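Local coordinates for protein multisubunit Na+/H+ antiporter, D subunit (Anoxybacillus flavithermus, PDB 6Z16) that probably works as one of the membrane subunits of a multisubunit antiporter that exchanges sodium ions for protons across the cell membrane, at residues Gly55-Leu59 / Thr71-Asp75; Leu80-Thr85 / Leu330-Val335. All coordinates share one frame; numbering follows the deposited sequence.

Contact 1: Gly55-Leu59 / Thr71-Asp75; sequences GIQTL and TLVSD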
ATOM      1  N   GLY D  55      13.272 -13.312  60.788  1.00 62.89           N
ATOM      2  CA  GLY D  55      12.103 -12.532  61.146  1.00 66.60           C
ATOM      3  C   GLY D  55      10.862 -12.649  60.283  1.00 72.88           C
ATOM      4  O   GLY D  55      10.693 -13.591  59.504  1.00 79.39           O
ATOM      5  N   ILE D  56       9.975 -11.671  60.444  1.00 67.55           N
ATOM      6  CA  ILE D  56       8.716 -11.633  59.716  1.00 60.47           C
ATOM      7  C   ILE D  56       8.973 -11.371  58.237  1.00 54.36           C
ATOM      8  O   ILE D  56       9.816 -10.544  57.869  1.00 52.07           O
ATOM      9  CB  ILE D  56       7.809 -10.572  60.367  1.00 71.80           C
ATOM     10  CG1 ILE D  56       6.494 -10.371  59.618  1.00 70.99           C
ATOM     11  CG2 ILE D  56       8.572  -9.290  60.632  1.00 66.64           C
ATOM     12  CD1 ILE D  56       5.560  -9.459  60.356  1.00 71.84           C
ATOM     13  N   GLN D  57       8.268 -12.105  57.378  1.00 51.55           N
ATOM     14  CA  GLN D  57       8.556 -12.121  55.949  1.00 42.59           C
ATOM     15  C   GLN D  57       7.636 -11.147  55.224  1.00 49.28           C
ATOM     16  O   GLN D  57       6.413 -11.291  55.271  1.00 54.72           O
ATOM     17  CB  GLN D  57       8.396 -13.531  55.385  1.00 37.58           C
ATOM     18  CG  GLN D  57       9.377 -14.541  55.950  1.00 46.99           C
ATOM     19  CD  GLN D  57      10.817 -14.209  55.636  1.00 65.58           C
ATOM     20  OE1 GLN D  57      11.582 -13.824  56.515  1.00 78.73           O
ATOM     21  NE2 GLN D  57      11.193 -14.353  54.374  1.00 72.56           N
ATOM     22  N   THR D  58       8.221 -10.154  54.561  1.00 50.46           N
ATOM     23  CA  THR D  58       7.468  -9.187  53.774  1.00 43.79           C
ATOM     24  C   THR D  58       7.926  -9.241  52.327  1.00 34.44           C
ATOM     25  O   THR D  58       9.128  -9.258  52.050  1.00 32.17           O
ATOM     26  CB  THR D  58       7.643  -7.764  54.304  1.00 51.98           C
ATOM     27  OG1 THR D  58       9.025  -7.395  54.243  1.00 55.41           O
ATOM     28  CG2 THR D  58       7.165  -7.661  55.734  1.00 65.75           C
ATOM     29  N   LEU D  59       6.970  -9.255  51.403  1.00 33.97           N
ATOM     30  CA  LEU D  59       7.282  -9.254  49.982  1.00 39.81           C
ATOM     31  C   LEU D  59       6.409  -8.248  49.257  1.00 36.87           C
ATOM     32  O   LEU D  59       5.182  -8.366  49.265  1.00 39.41           O
ATOM     33  CB  LEU D  59       7.096 -10.633  49.357  1.00 46.83           C
ATOM     34  CG  LEU D  59       7.475 -10.595  47.880  1.00 45.49           C
ATOM     35  CD1 LEU D  59       8.933 -10.215  47.685  1.00 51.71           C
ATOM     36  CD2 LEU D  59       7.237 -11.916  47.284  1.00 46.42           C
ATOM     37  N   THR D  71       1.621  -5.311  49.239  1.00 34.22           N
ATOM     38  CA  THR D  71       2.620  -6.004  50.042  1.00 35.91           C
ATOM     39  C   THR D  71       1.970  -7.203  50.711  1.00 33.05           C
ATOM     40  O   THR D  71       0.887  -7.083  51.286  1.00 35.75           O
ATOM     41  CB  THR D  71       3.216  -5.099  51.113  1.00 32.54           C
ATOM     42  OG1 THR D  71       2.204  -4.779  52.069  1.00 37.70           O
ATOM     43  CG2 THR D  71       3.720  -3.821  50.494  1.00 50.52           C
ATOM     44  N   LEU D  72       2.627  -8.350  50.634  1.00 34.48           N
ATOM     45  CA  LEU D  72       2.181  -9.553  51.311  1.00 38.85           C
ATOM     46  C   LEU D  72       3.069  -9.794  52.519  1.00 40.74           C
ATOM     47  O   LEU D  72       4.296  -9.782  52.404  1.00 47.07           O
ATOM     48  CB  LEU D  72       2.228 -10.749  50.371  1.00 38.52           C
ATOM     49  CG  LEU D  72       1.269 -10.737  49.197  1.00 41.38           C
ATOM     50  CD1 LEU D  72       1.533 -11.948  48.351  1.00 37.36           C
ATOM     51  CD2 LEU D  72      -0.153 -10.732  49.683  1.00 49.72           C
ATOM     52  N   VAL D  73       2.453  -9.993  53.679  1.00 38.08           N
ATOM     53  CA  VAL D  73       3.178 -10.142  54.932  1.00 39.38           C
ATOM     54  C   VAL D  73       2.794 -11.470  55.556  1.00 42.93           C
ATOM     55  O   VAL D  73       1.606 -11.749  55.754  1.00 50.17           O
ATOM     56  CB  VAL D  73       2.887  -8.985  55.905  1.00 31.19           C
ATOM     57  CG1 VAL D  73       3.636  -9.192  57.189  1.00 22.77           C
ATOM     58  CG2 VAL D  73       3.271  -7.674  55.294  1.00 27.68           C
ATOM     59  N   SER D  74       3.794 -12.292  55.852  1.00 38.54           N
ATOM     60  CA  SER D  74       3.613 -13.509  56.627  1.00 39.41           C
ATOM     61  C   SER D  74       4.368 -13.344  57.936  1.00 33.18           C
ATOM     62  O   SER D  74       5.604 -13.274  57.947  1.00 29.78           O
ATOM     63  CB  SER D  74       4.097 -14.736  55.864  1.00 50.11           C
ATOM     64  OG  SER D  74       3.876 -15.906  56.623  1.00 51.93           O
ATOM     65  N   ASP D  75       3.614 -13.216  59.021  1.00 38.04           N
ATOM     66  CA  ASP D  75       4.119 -13.366  60.372  1.00 40.36           C
ATOM     67  C   ASP D  75       3.860 -14.801  60.821  1.00 44.98           C
ATOM     68  O   ASP D  75       3.471 -15.656  60.022  1.00 44.27           O
ATOM     69  CB  ASP D  75       3.489 -12.325  61.294  1.00 61.24           C
ATOM     70  CG  ASP D  75       1.979 -12.288  61.193  1.00 95.05           C
ATOM     71  OD1 ASP D  75       1.415 -12.963  60.309  1.00 97.60           O
ATOM     72  OD2 ASP D  75       1.351 -11.583  62.009  1.00 96.56           O
TER

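Contact 2: Leu80-Thr85 / Leu330-Val335; sequences LLVLTT and LLQDMV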
ATOM      1  N   LEU D  80       0.991 -20.226  60.720  1.00 35.56           N
ATOM      2  CA  LEU D  80       0.285 -21.280  61.447  1.00 38.46           C
ATOM      3  C   LEU D  80      -1.103 -21.525  60.876  1.00 35.56           C
ATOM      4  O   LEU D  80      -1.531 -22.678  60.738  1.00 32.93           O
ATOM      5  CB  LEU D  80       0.190 -20.918  62.928  1.00 44.44           C
ATOM      6  CG  LEU D  80       1.464 -20.999  63.758  1.00 43.50           C
ATOM      7  CD1 LEU D  80       1.255 -20.339  65.095  1.00 29.29           C
ATOM      8  CD2 LEU D  80       1.843 -22.442  63.943  1.00 41.46           C
ATOM      9  N   LEU D  81      -1.813 -20.451  60.519  1.00 37.71           N
ATOM     10  CA  LEU D  81      -3.144 -20.600  59.939  1.00 39.66           C
ATOM     11  C   LEU D  81      -3.096 -21.218  58.549  1.00 42.79           C
ATOM     12  O   LEU D  81      -3.990 -21.993  58.188  1.00 41.37           O
ATOM     13  CB  LEU D  81      -3.839 -19.245  59.906  1.00 41.60           C
ATOM     14  CG  LEU D  81      -4.252 -18.757  61.289  1.00 44.97           C
ATOM     15  CD1 LEU D  81      -4.618 -17.297  61.278  1.00 39.35           C
ATOM     16  CD2 LEU D  81      -5.422 -19.582  61.754  1.00 42.31           C
ATOM     17  N   VAL D  82      -2.043 -20.926  57.782  1.00 34.92           N
ATOM     18  CA  VAL D  82      -1.873 -21.538  56.467  1.00 32.21           C
ATOM     19  C   VAL D  82      -1.602 -23.035  56.590  1.00 28.33           C
ATOM     20  O   VAL D  82      -2.190 -23.844  55.859  1.00 24.55           O
ATOM     21  CB  VAL D  82      -0.762 -20.803  55.696  1.00 30.59           C
ATOM     22  CG1 VAL D  82      -0.300 -21.606  54.537  1.00 32.54           C
ATOM     23  CG2 VAL D  82      -1.287 -19.488  55.171  1.00 31.25           C
ATOM     24  N   LEU D  83      -0.739 -23.427  57.537  1.00 33.51           N
ATOM     25  CA  LEU D  83      -0.453 -24.846  57.746  1.00 27.86           C
ATOM     26  C   LEU D  83      -1.681 -25.605  58.243  1.00 28.29           C
ATOM     27  O   LEU D  83      -1.946 -26.732  57.796  1.00 40.98           O
ATOM     28  CB  LEU D  83       0.707 -24.995  58.725  1.00 37.21           C
ATOM     29  CG  LEU D  83       1.152 -26.414  59.063  1.00 49.96           C
ATOM     30  CD1 LEU D  83       1.645 -27.137  57.836  1.00 34.44           C
ATOM     31  CD2 LEU D  83       2.226 -26.383  60.113  1.00 49.21           C
ATOM     32  N   THR D  84      -2.460 -24.986  59.135  1.00 26.48           N
ATOM     33  CA  THR D  84      -3.690 -25.602  59.624  1.00 37.91           C
ATOM     34  C   THR D  84      -4.706 -25.766  58.499  1.00 35.32           C
ATOM     35  O   THR D  84      -5.358 -26.816  58.386  1.00 30.46           O
ATOM     36  CB  THR D  84      -4.269 -24.752  60.755  1.00 44.18           C
ATOM     37  OG1 THR D  84      -3.271 -24.547  61.758  1.00 36.09           O
ATOM     38  CG2 THR D  84      -5.455 -25.438  61.390  1.00 44.77           C
ATOM     39  N   THR D  85      -4.812 -24.747  57.636  1.00 39.49           N
ATOM     40  CA  THR D  85      -5.665 -24.810  56.453  1.00 42.41           C
ATOM     41  C   THR D  85      -5.243 -25.937  55.520  1.00 46.31           C
ATOM     42  O   THR D  85      -6.089 -26.657  54.979  1.00 39.32           O
ATOM     43  CB  THR D  85      -5.601 -23.466  55.723  1.00 44.43           C
ATOM     44  OG1 THR D  85      -6.029 -22.418  56.599  1.00 49.31           O
ATOM     45  CG2 THR D  85      -6.468 -23.474  54.486  1.00 37.69           C
ATOM     46  N   LEU D 330      -7.850 -21.249  68.701  1.00 36.28           N
ATOM     47  CA  LEU D 330      -8.184 -21.064  67.292  1.00 31.29           C
ATOM     48  C   LEU D 330      -7.702 -22.226  66.439  1.00 35.69           C
ATOM     49  O   LEU D 330      -8.480 -22.802  65.659  1.00 36.59           O
ATOM     50  CB  LEU D 330      -7.587 -19.741  66.811  1.00 29.39           C
ATOM     51  CG  LEU D 330      -7.622 -19.315  65.344  1.00 38.65           C
ATOM     52  CD1 LEU D 330      -9.019 -19.310  64.763  1.00 41.90           C
ATOM     53  CD2 LEU D 330      -7.014 -17.933  65.236  1.00 32.88           C
ATOM     54  N   LEU D 331      -6.422 -22.591  66.594  1.00 32.64           N
ATOM     55  CA  LEU D 331      -5.845 -23.677  65.800  1.00 28.36           C
ATOM     56  C   LEU D 331      -6.545 -25.005  66.077  1.00 25.31           C
ATOM     57  O   LEU D 331      -7.000 -25.702  65.141  1.00 23.17           O
ATOM     58  CB  LEU D 331      -4.352 -23.795  66.098  1.00 32.84           C
ATOM     59  CG  LEU D 331      -3.490 -22.567  65.820  1.00 39.61           C
ATOM     60  CD1 LEU D 331      -2.063 -22.818  66.258  1.00 36.05           C
ATOM     61  CD2 LEU D 331      -3.540 -22.157  64.368  1.00 45.59           C
ATOM     62  N   GLN D 332      -6.691 -25.346  67.369  1.00 32.72           N
ATOM     63  CA  GLN D 332      -7.303 -26.631  67.685  1.00 39.99           C
ATOM     64  C   GLN D 332      -8.781 -26.650  67.323  1.00 46.51           C
ATOM     65  O   GLN D 332      -9.311 -27.710  66.984  1.00 48.93           O
ATOM     66  CB  GLN D 332      -7.096 -26.991  69.163  1.00 30.26           C
ATOM     67  CG  GLN D 332      -7.880 -26.192  70.198  1.00 45.65           C
ATOM     68  CD  GLN D 332      -9.245 -26.799  70.507  1.00 55.11           C
ATOM     69  OE1 GLN D 332      -9.438 -28.010  70.398  1.00 55.44           O
ATOM     70  NE2 GLN D 332     -10.197 -25.958  70.876  1.00 46.55           N
ATOM     71  N   ASP D 333      -9.451 -25.492  67.323  1.00 47.01           N
ATOM     72  CA  ASP D 333     -10.871 -25.497  67.019  1.00 62.45           C
ATOM     73  C   ASP D 333     -11.137 -25.631  65.532  1.00 65.14           C
ATOM     74  O   ASP D 333     -12.126 -26.272  65.160  1.00 65.88           O
ATOM     75  CB  ASP D 333     -11.534 -24.240  67.569  1.00 80.25           C
ATOM     76  CG  ASP D 333     -13.036 -24.291  67.449  1.00 96.26           C
ATOM     77  OD1 ASP D 333     -13.655 -25.132  68.132  1.00 95.22           O
ATOM     78  OD2 ASP D 333     -13.604 -23.477  66.696  1.00 94.62           O
ATOM     79  N   MET D 334     -10.276 -25.053  64.681  1.00 53.87           N
ATOM     80  CA  MET D 334     -10.344 -25.326  63.243  1.00 37.82           C
ATOM     81  C   MET D 334     -10.249 -26.821  62.962  1.00 39.14           C
ATOM     82  O   MET D 334     -11.141 -27.410  62.312  1.00 41.35           O
ATOM     83  CB  MET D 334      -9.215 -24.595  62.521  1.00 32.43           C
ATOM     84  CG  MET D 334      -9.322 -23.095  62.523  1.00 41.95           C
ATOM     85  SD  MET D 334      -7.851 -22.319  61.844  1.00 67.65           S
ATOM     86  CE  MET D 334      -8.009 -22.752  60.118  1.00 88.81           C
ATOM     87  N   VAL D 335      -9.192 -27.453  63.505  1.00 42.48           N
ATOM     88  CA  VAL D 335      -8.969 -28.885  63.280  1.00 43.29           C
ATOM     89  C   VAL D 335     -10.130 -29.715  63.829  1.00 45.91           C
ATOM     90  O   VAL D 335     -10.634 -30.634  63.163  1.00 48.74           O
ATOM     91  CB  VAL D 335      -7.623 -29.307  63.898  1.00 42.62           C
ATOM     92  CG1 VAL D 335      -7.414 -30.798  63.772  1.00 36.08           C
ATOM     93  CG2 VAL D 335      -6.480 -28.553  63.245  1.00 36.09           C
TER

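Contact 1: Gly55-Leu59 / Thr71-Asp75
The two arms of a beta hairpin meet here: Q57, T58 and L59 of one strand pair with S74, V73 and L72 of the other, antiparallel at 167°. Backbone bonds run in reciprocal couples. Q57 N donates a hydrogen bond to S74 O at 3.0 Å, and S74 N donates one back to Q57 O; L59 and L72 repeat the exchange, L72 N reaching L59 O at 2.9 Å. Between these couples lies the non-hydrogen-bonded pair T58 and V73, where the strands come closest, CA to CA 4.5 Å, and the methyls T58 CG2 and V73 CG2 lie alongside each other at 3.9 Å. In a chain that is mostly helical, this hairpin is the one sheet, and its second strand runs straight into helix 76-99, with D75 as the N-cap. Just before the strand, I56 adds an apolar contact. Its CG1 stands anti to the backbone N (chi1 176°) and the chain stays extended, which carries I56 CD1 over the neighbouring strand to V73 CG1 at 3.7 Å and, equally near, to D75 CB. Putting an alanine at I56 would probably remove the methyl that covers V73 CG1 and D75 CB and open a gap toward Y483 of helix 481-487, which both I56 and V73 also touch. The carboxylate of D75 turns elsewhere, OD2 in a salt bridge with R258 and OD1 hydrogen-bonded to S78 OG. On the face opposite T58 and V73, L59 and L72 pack against L6, near the N terminus, and S74 lies against L47 and V51 of helix 26-53.

Contact 2: Leu80-Thr85 / Leu330-Val335
T84 faces L331, M334 and V335 across two transmembrane helices running nearly parallel, their local axes 10.3 Å apart and crossing at -15°. The two branches of T84 divide the work. T84 OG1, anti to the carbonyl carbon (chi1 -54°), bends back to its own helix and bonds to L80 O at 2.7 Å, while T84 CG2 reaches over to V335 CG2 at 3.8 Å and M334 CE at 3.9 Å. L80 O is thus gripped twice, by T84 N and T84 OG1 from opposite faces of its plane; T85 OG1 and T85 N hold L81 O in the same way. These bonds satisfy two buried hydroxyls and help to hold the rotation of both threonines. From the facing helix, L331 extends its CD2 methyl against T84 OG1, the two side chains meeting at about a right angle. L81 lies beside this pair, L81 CD2 touching the sulfur M334 SD at 3.7 Å. M334 runs straight through chi2 and then turns at chi3 (70°), bringing CE obliquely toward T84 and T85. Beyond the interface, Y254 of helix 249-263 touches L81, K250 of that helix packs on L330 and M334, and a bound phosphatidylethanolamine reaches V335. Threonine hydroxyls bonded to the carbonyl one turn back are common in transmembrane helices, and here they let two nearly parallel helices of the Mrp antiporter bundle meet through side-chain carbon and sulfur.

From the N terminus, the chain first passes through helices 7-18 and 26-53 and then enters contact 1, which closes a short loop of eleven residues between its two segments. Strand 71-74 leads directly into helix 76-99, and contact 2 begins on that helix, so the pair stand in series, neither nested nor crossed. Contact 2 spans 244 intervening residues, mostly helical, before helix 320-351 returns to the early part of the chain. The centres of contact 1 and contact 2 lie about 19 Å apart, and the two do not touch. One joins neighbouring strands at the start of helix 76-99; the other ties that helix to a distant part of the bundle.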